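Long-range contacts in diphosphomevalonate decarboxylase, putative (Trypanosoma brucei, PDB 2HKE), which probably catalyses the ATP-dependent decarboxylation of (R)-5-diphosphomevalonate to isopentenyl diphosphate in the mevalonate pathway of isoprenoid and sterol synthesis: residues C5-A10 with S374-P379; S48-E53 with I100-N105; G118-S123 with T134-L139. The protein carries 1 engineered substitution. All blocks are in the same frame, centred on the assembly; numbering follows the deposited sequence.

Contacts 1 and 2 share one sheet, because strands 5-15 and 48-55 are neighbours in it. Contact 1 lies at the surface, where the C-terminal tail 374-379 crosses the strand. It is held by van der Waals touches and by hydroxyls that meet at Ser51, a residue of contact 2. Contact 2 is buried and rests on regular antiparallel backbone bonds. Contact 3 is also buried, but it joins two consecutive helices through one serine hydroxyl and a few apolar touches. Helix 114-130 ties it to the others: Ala121 packs on Ala10 of contact 1, and Met122 lies against Ser102 of contact 2.

Contact 1 of 3, residues C5-A10 with S374-P379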
# COMPACT_ATOMS: atom_id res chain seq x y z
N CYS A 5 3.97 10.06 -25.71
CA CYS A 5 4.46 8.87 -24.98
C CYS A 5 4.66 9.36 -23.57
O CYS A 5 5.35 10.35 -23.37
CB CYS A 5 5.81 8.45 -25.56
SG CYS A 5 6.83 7.36 -24.50
N VAL A 6 4.05 8.70 -22.59
CA VAL A 6 4.06 9.21 -21.23
C VAL A 6 4.59 8.15 -20.29
O VAL A 6 4.24 6.98 -20.44
CB VAL A 6 2.62 9.61 -20.78
CG1 VAL A 6 2.59 10.01 -19.32
CG2 VAL A 6 2.07 10.74 -21.68
N THR A 7 5.43 8.56 -19.35
CA THR A 7 6.04 7.66 -18.37
C THR A 7 5.83 8.21 -16.97
O THR A 7 6.04 9.40 -16.71
CB THR A 7 7.58 7.46 -18.62
OG1 THR A 7 7.75 6.93 -19.93
CG2 THR A 7 8.16 6.45 -17.61
N VAL A 8 5.40 7.33 -16.07
CA VAL A 8 5.04 7.70 -14.70
C VAL A 8 5.63 6.67 -13.77
O VAL A 8 5.66 5.49 -14.10
CB VAL A 8 3.49 7.65 -14.50
CG1 VAL A 8 3.12 7.81 -13.03
CG2 VAL A 8 2.82 8.72 -15.36
N GLU A 9 6.07 7.12 -12.60
CA GLU A 9 6.40 6.24 -11.52
C GLU A 9 5.40 6.49 -10.38
O GLU A 9 5.05 7.63 -10.10
CB GLU A 9 7.82 6.47 -11.04
CG GLU A 9 8.87 5.86 -12.02
CD GLU A 9 10.31 5.99 -11.52
OE1 GLU A 9 10.56 6.86 -10.65
OE2 GLU A 9 11.18 5.20 -12.02
N ALA A 10 4.93 5.41 -9.78
CA ALA A 10 4.08 5.52 -8.60
C ALA A 10 4.61 4.69 -7.43
O ALA A 10 5.12 3.57 -7.62
CB ALA A 10 2.65 5.13 -8.94
N SER A 374 13.45 10.19 -21.76
CA SER A 374 14.69 9.44 -21.54
C SER A 374 14.47 8.16 -20.75
O SER A 374 15.16 7.15 -20.97
CB SER A 374 15.73 10.31 -20.80
OG SER A 374 15.61 10.26 -19.38
N GLU A 375 13.50 8.21 -19.83
CA GLU A 375 13.25 7.15 -18.87
C GLU A 375 12.17 6.18 -19.33
O GLU A 375 11.81 5.27 -18.59
CB GLU A 375 12.81 7.76 -17.54
CG GLU A 375 13.73 8.84 -17.05
CD GLU A 375 13.83 8.89 -15.53
OE1 GLU A 375 14.21 7.86 -14.90
OE2 GLU A 375 13.55 9.97 -14.96
N SER A 376 11.68 6.37 -20.54
CA SER A 376 10.62 5.56 -21.07
C SER A 376 11.01 4.10 -21.19
O SER A 376 12.16 3.79 -21.47
CB SER A 376 10.19 6.10 -22.42
OG SER A 376 9.17 5.30 -22.97
N LEU A 377 10.04 3.22 -21.00
CA LEU A 377 10.21 1.79 -21.19
C LEU A 377 9.91 1.41 -22.62
O LEU A 377 9.94 0.23 -22.98
CB LEU A 377 9.25 1.01 -20.27
CG LEU A 377 9.33 1.37 -18.80
CD1 LEU A 377 8.31 0.58 -17.97
CD2 LEU A 377 10.73 1.13 -18.30
N ILE A 378 9.53 2.42 -23.39
CA ILE A 378 9.16 2.27 -24.79
C ILE A 378 10.25 3.00 -25.59
O ILE A 378 10.39 4.23 -25.46
CB ILE A 378 7.75 2.87 -25.08
CG1 ILE A 378 6.66 2.07 -24.35
CG2 ILE A 378 7.45 2.91 -26.57
CD1 ILE A 378 5.28 2.66 -24.43
N PRO A 379 11.04 2.26 -26.37
CA PRO A 379 12.11 2.87 -27.15
C PRO A 379 11.58 3.58 -28.39
O PRO A 379 10.54 3.19 -28.94
CB PRO A 379 12.96 1.67 -27.58
CG PRO A 379 11.95 0.59 -27.78
CD PRO A 379 10.96 0.80 -26.62
O HOH W 1 13.15 5.73 -14.33
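This is a surface contact between the N-terminal strand and the C-terminal tail, with Cys5 and Thr7 of the strand meeting Ser376 of the tail. No hydrogen bond links the two segments directly. Ser376 gives the largest share of the tail's side of the contact. Its CA lies 3.4 Å from Thr7 OG1, and its CB lies 3.6 Å from the same oxygen. Ser376 OG also touches Cys5, 3.5 Å from Cys5 SG. Cys5 reaches it because its sulfur is swung anti to the backbone N (chi1 162°). The methyl of Thr7 takes the other direction: Thr7 CG2 sits 4.0 Å from the backbone O of Glu375.

The strand belongs to the large sheet of the N-terminal domain, which has the S5-like fold of the GHMP kinase superfamily. Val6, Val8 and Ala10 pack under helix 114-130 on one face of that sheet, while Cys5 and Thr7 point to the tail from the other. The tail follows strand 369-371, which pairs with strand 5-15, so the two chain ends lie close together.

Ser51 of strand 48-55 is the polar link between the segments. Its OG is hydrogen-bonded to Thr7 OG1 and to Leu377 N, and weakly to Ser376 OG. The tail is also bent by an ST turn, in which Ile378 N donates to Ser376 OG over 2.9 Å at an N-H...O angle of 156°. Ser376 OG thus accepts a bond from its own tail and touches the sulfur of Cys5. Farther along the strand, the carboxylate of Glu9 lies 5.0 Å from that of Glu375, measured from Glu9 OE2 to Glu375 OE1. Glu9 has a salt bridge to Arg47 NE, which would offset its charge.

Contact 2 of 3, residues S48-E53 with I100-N105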
# COMPACT_ATOMS: atom_id res chain seq x y z
N SER A 48 6.74 1.35 -8.98
CA SER A 48 6.31 0.86 -10.28
C SER A 48 6.45 1.97 -11.29
O SER A 48 6.35 3.14 -10.98
CB SER A 48 4.87 0.35 -10.31
OG SER A 48 4.66 -0.59 -9.30
N LYS A 49 6.67 1.55 -12.53
CA LYS A 49 6.87 2.46 -13.62
C LYS A 49 6.05 1.94 -14.79
O LYS A 49 6.06 0.74 -15.07
CB LYS A 49 8.34 2.49 -13.95
CG LYS A 49 8.71 3.33 -15.17
CD LYS A 49 10.24 3.61 -15.07
CE LYS A 49 10.83 4.09 -16.31
NZ LYS A 49 12.35 4.09 -16.16
N THR A 50 5.31 2.86 -15.43
CA THR A 50 4.57 2.58 -16.67
C THR A 50 4.85 3.64 -17.73
O THR A 50 4.87 4.82 -17.44
CB THR A 50 3.03 2.56 -16.46
OG1 THR A 50 2.68 1.50 -15.58
CG2 THR A 50 2.24 2.41 -17.75
N SER A 51 5.01 3.16 -18.95
CA SER A 51 5.11 3.98 -20.14
C SER A 51 3.95 3.62 -21.04
O SER A 51 3.60 2.45 -21.21
CB SER A 51 6.45 3.73 -20.87
OG SER A 51 7.53 4.36 -20.18
N VAL A 52 3.31 4.63 -21.61
CA VAL A 52 2.27 4.37 -22.58
C VAL A 52 2.56 5.14 -23.86
O VAL A 52 3.12 6.25 -23.81
CB VAL A 52 0.85 4.72 -22.02
CG1 VAL A 52 0.59 3.97 -20.69
CG2 VAL A 52 0.68 6.24 -21.82
N GLU A 53 2.17 4.56 -24.99
CA GLU A 53 2.27 5.23 -26.30
C GLU A 53 0.98 5.09 -27.08
O GLU A 53 0.50 3.99 -27.27
CB GLU A 53 3.43 4.64 -27.09
CG GLU A 53 3.92 5.57 -28.23
CD GLU A 53 4.82 4.86 -29.26
OE1 GLU A 53 5.34 3.74 -29.02
OE2 GLU A 53 4.98 5.44 -30.35
N ILE A 100 0.94 -0.24 -23.69
CA ILE A 100 1.26 -0.02 -22.28
C ILE A 100 2.37 -0.99 -21.90
O ILE A 100 2.26 -2.20 -22.17
CB ILE A 100 0.05 -0.38 -21.39
CG1 ILE A 100 -1.21 0.38 -21.83
CG2 ILE A 100 0.35 -0.13 -19.92
CD1 ILE A 100 -2.45 -0.16 -21.19
N VAL A 101 3.39 -0.46 -21.24
CA VAL A 101 4.54 -1.25 -20.81
C VAL A 101 4.77 -0.90 -19.36
O VAL A 101 4.96 0.27 -19.02
CB VAL A 101 5.79 -0.90 -21.66
CG1 VAL A 101 7.03 -1.61 -21.13
CG2 VAL A 101 5.54 -1.20 -23.15
N SER A 102 4.68 -1.91 -18.50
CA SER A 102 4.71 -1.68 -17.08
C SER A 102 5.78 -2.55 -16.43
O SER A 102 5.94 -3.72 -16.81
CB SER A 102 3.36 -2.01 -16.48
OG SER A 102 2.42 -1.12 -17.02
N GLU A 103 6.50 -2.00 -15.47
CA GLU A 103 7.37 -2.84 -14.64
C GLU A 103 7.47 -2.31 -13.21
O GLU A 103 6.96 -1.23 -12.89
CB GLU A 103 8.76 -2.89 -15.25
CG GLU A 103 9.52 -1.62 -15.04
CD GLU A 103 10.83 -1.56 -15.80
OE1 GLU A 103 10.98 -2.24 -16.86
OE2 GLU A 103 11.70 -0.78 -15.35
N ASN A 104 8.18 -3.05 -12.36
CA ASN A 104 8.54 -2.53 -11.04
C ASN A 104 9.85 -3.15 -10.62
O ASN A 104 10.26 -4.14 -11.20
CB ASN A 104 7.42 -2.79 -10.01
CG ASN A 104 7.42 -4.22 -9.50
OD1 ASN A 104 8.30 -4.61 -8.76
ND2 ASN A 104 6.42 -5.00 -9.90
N ASN A 105 10.50 -2.56 -9.63
CA ASN A 105 11.80 -3.05 -9.15
C ASN A 105 11.73 -3.55 -7.70
O ASN A 105 12.73 -3.58 -7.01
CB ASN A 105 12.85 -1.97 -9.29
CG ASN A 105 12.61 -0.77 -8.39
OD1 ASN A 105 11.49 -0.55 -7.88
ND2 ASN A 105 13.67 -0.00 -8.15
O HOH W 2 3.81 -2.91 -10.54
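Two neighbouring antiparallel strands of the GHMP-type N-terminal domain meet here, with Lys49 and Ser51 paired to Glu103 and Val101. The short strand axes come within 4.6 Å of each other, at 167° between their directions. Lys49 and Glu103 form one hydrogen-bonded pair, and Ser51 and Val101 form the next. In the first pair, Lys49 N to Glu103 O and Glu103 N to Lys49 O both measure 2.8 Å. In the second, Ser51 N to Val101 O and Val101 N to Ser51 O both measure 2.9 Å. Ser48 with Asn104, Thr50 with Ser102 and Val52 with Ile100 are the non-hydrogen-bonded pairs between and beyond them.

Those pairs lie on the face that helix 114-130 covers, with Val52 and Ser102 packed on it. Ser48 OG is hydrogen-bonded to Ser117 of that helix. The start of the helix belongs to a glycine- and serine-containing segment resembling the motif that binds nucleotide phosphates in GHMP kinases. At the apolar end, Val52 and Ile100 lie side by side and point the same way. Ile100 CG2 also reaches across to the methyl of Thr50, 3.8 Å from Thr50 CG2. Thr50 and Ser102 have matching torsions (chi1 -64° for both), with each hydroxyl oxygen anti to its carbonyl carbon. This places the two hydroxyls in a hydrogen bond, with Thr50 OG1 3.0 Å from Ser102 OG.

Contact 3 of 3, residues G118-S123 with T134-L139; sequences GYCAMS and TNVSML
Ser123, Val136 and Leu139 carry this buried contact between helix 114-130 and the first turn of helix 136-143. Ser123 has the most surface buried. Its hydroxyl donates to the backbone O of Val136, with Ser123 OG to Val136 O at 2.8 Å. The donor lies in the carbonyl plane on a lone pair, at a C=O...O angle of 118°. It therefore comes in from the side of the carbonyl and not end-on. The hydroxyl is set there by its torsion, with OG anti to the backbone N (chi1 169°).

Leu139, three residues on from Val136, packs against the same oxygen. Its CB is 3.3 Å from Ser123 OG, and its CD2 is 3.6 Å from that atom. The serine oxygen is thus packed against aliphatic carbon while its proton is used by the carbonyl. On the other flank, Val136 presents its CG1 branch. Val136 CG1 lies 3.8 Å from Ser123 OG and 4.1 Å from Cys120 SG, one turn earlier on helix 114-130. The Val136 side chain also touches Ala124 and Ile127, so this helix face continues the packing beyond the segment. Leu139 rests on Ile127 as well.

The start of the second helix is fixed on its far side by Asn135, the N-cap residue. Its side chain points away from helix 114-130, and its OD1 accepts from Met138 N over 2.8 Å. Asn135 ND2 also makes a weak bond to Met138 SD, 3.5 Å long. Asn135 and Met138 both lie against Val170 of strand 170-175. Two consecutive helices joined by a short loop, the second N-capped and packed by its first turn on the first, form part of the GHMP-type N-terminal domain.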
# COMPACT_ATOMS: atom_id res chain seq x y z
N GLY A 118 1.39 -0.18 -9.37
CA GLY A 118 1.32 -0.46 -10.80
C GLY A 118 0.08 0.10 -11.47
O GLY A 118 0.17 0.75 -12.51
N TYR A 119 -1.08 -0.12 -10.88
CA TYR A 119 -2.30 0.41 -11.43
C TYR A 119 -2.36 1.93 -11.31
O TYR A 119 -2.92 2.61 -12.19
CB TYR A 119 -3.51 -0.22 -10.74
CG TYR A 119 -3.76 -1.61 -11.27
CD1 TYR A 119 -4.12 -1.79 -12.59
CD2 TYR A 119 -3.69 -2.73 -10.44
CE1 TYR A 119 -4.41 -3.05 -13.09
CE2 TYR A 119 -3.96 -4.02 -10.96
CZ TYR A 119 -4.32 -4.14 -12.29
OH TYR A 119 -4.61 -5.34 -12.88
N CYS A 120 -1.82 2.46 -10.23
CA CYS A 120 -1.77 3.92 -10.09
C CYS A 120 -0.87 4.53 -11.18
O CYS A 120 -1.25 5.49 -11.84
CB CYS A 120 -1.29 4.30 -8.74
SG CYS A 120 -1.43 6.06 -8.40
N ALA A 121 0.32 3.98 -11.36
CA ALA A 121 1.22 4.51 -12.40
C ALA A 121 0.57 4.40 -13.78
O ALA A 121 0.67 5.32 -14.61
CB ALA A 121 2.56 3.78 -12.34
N MET A 122 -0.09 3.28 -14.06
CA MET A 122 -0.76 3.10 -15.35
C MET A 122 -1.92 4.07 -15.54
O MET A 122 -2.12 4.63 -16.63
CB MET A 122 -1.26 1.66 -15.47
CG MET A 122 -1.79 1.32 -16.80
SD MET A 122 -2.47 -0.32 -16.87
CE MET A 122 -1.15 -1.32 -16.19
N SER A 123 -2.74 4.22 -14.51
CA SER A 123 -3.83 5.23 -14.51
C SER A 123 -3.31 6.63 -14.89
O SER A 123 -3.83 7.28 -15.81
CB SER A 123 -4.51 5.35 -13.13
OG SER A 123 -5.36 6.49 -13.13
N THR A 134 -10.94 12.19 -16.51
CA THR A 134 -11.07 11.45 -15.25
C THR A 134 -9.83 11.67 -14.38
O THR A 134 -8.77 11.98 -14.88
CB THR A 134 -11.38 9.95 -15.51
OG1 THR A 134 -11.54 9.29 -14.25
CG2 THR A 134 -10.27 9.29 -16.24
N ASN A 135 -9.98 11.54 -13.06
CA ASN A 135 -8.84 11.75 -12.21
C ASN A 135 -8.07 10.45 -11.96
O ASN A 135 -8.62 9.34 -12.10
CB ASN A 135 -9.22 12.45 -10.90
CG ASN A 135 -10.20 11.65 -10.08
OD1 ASN A 135 -9.85 10.64 -9.45
ND2 ASN A 135 -11.45 12.10 -10.09
N VAL A 136 -6.80 10.60 -11.61
CA VAL A 136 -5.92 9.48 -11.48
C VAL A 136 -6.51 8.49 -10.47
O VAL A 136 -6.45 7.27 -10.72
CB VAL A 136 -4.50 9.92 -11.06
CG1 VAL A 136 -3.66 8.68 -10.58
CG2 VAL A 136 -3.82 10.65 -12.23
N SER A 137 -6.98 9.02 -9.35
CA SER A 137 -7.47 8.16 -8.27
C SER A 137 -8.65 7.26 -8.72
O SER A 137 -8.63 6.04 -8.50
CB SER A 137 -7.79 8.98 -7.04
OG SER A 137 -8.30 8.18 -6.01
N MET A 138 -9.67 7.85 -9.37
CA MET A 138 -10.83 7.06 -9.79
C MET A 138 -10.55 6.06 -10.87
O MET A 138 -11.15 4.98 -10.87
CB MET A 138 -11.99 7.98 -10.19
CG MET A 138 -12.55 8.71 -8.96
SD MET A 138 -13.96 9.78 -9.42
CE MET A 138 -14.57 8.82 -10.80
N LEU A 139 -9.65 6.37 -11.79
CA LEU A 139 -9.28 5.36 -12.79
C LEU A 139 -8.45 4.23 -12.17
O LEU A 139 -8.62 3.07 -12.51
CB LEU A 139 -8.51 6.03 -13.92
CG LEU A 139 -8.30 5.13 -15.10
CD1 LEU A 139 -9.60 4.73 -15.74
CD2 LEU A 139 -7.33 5.80 -16.11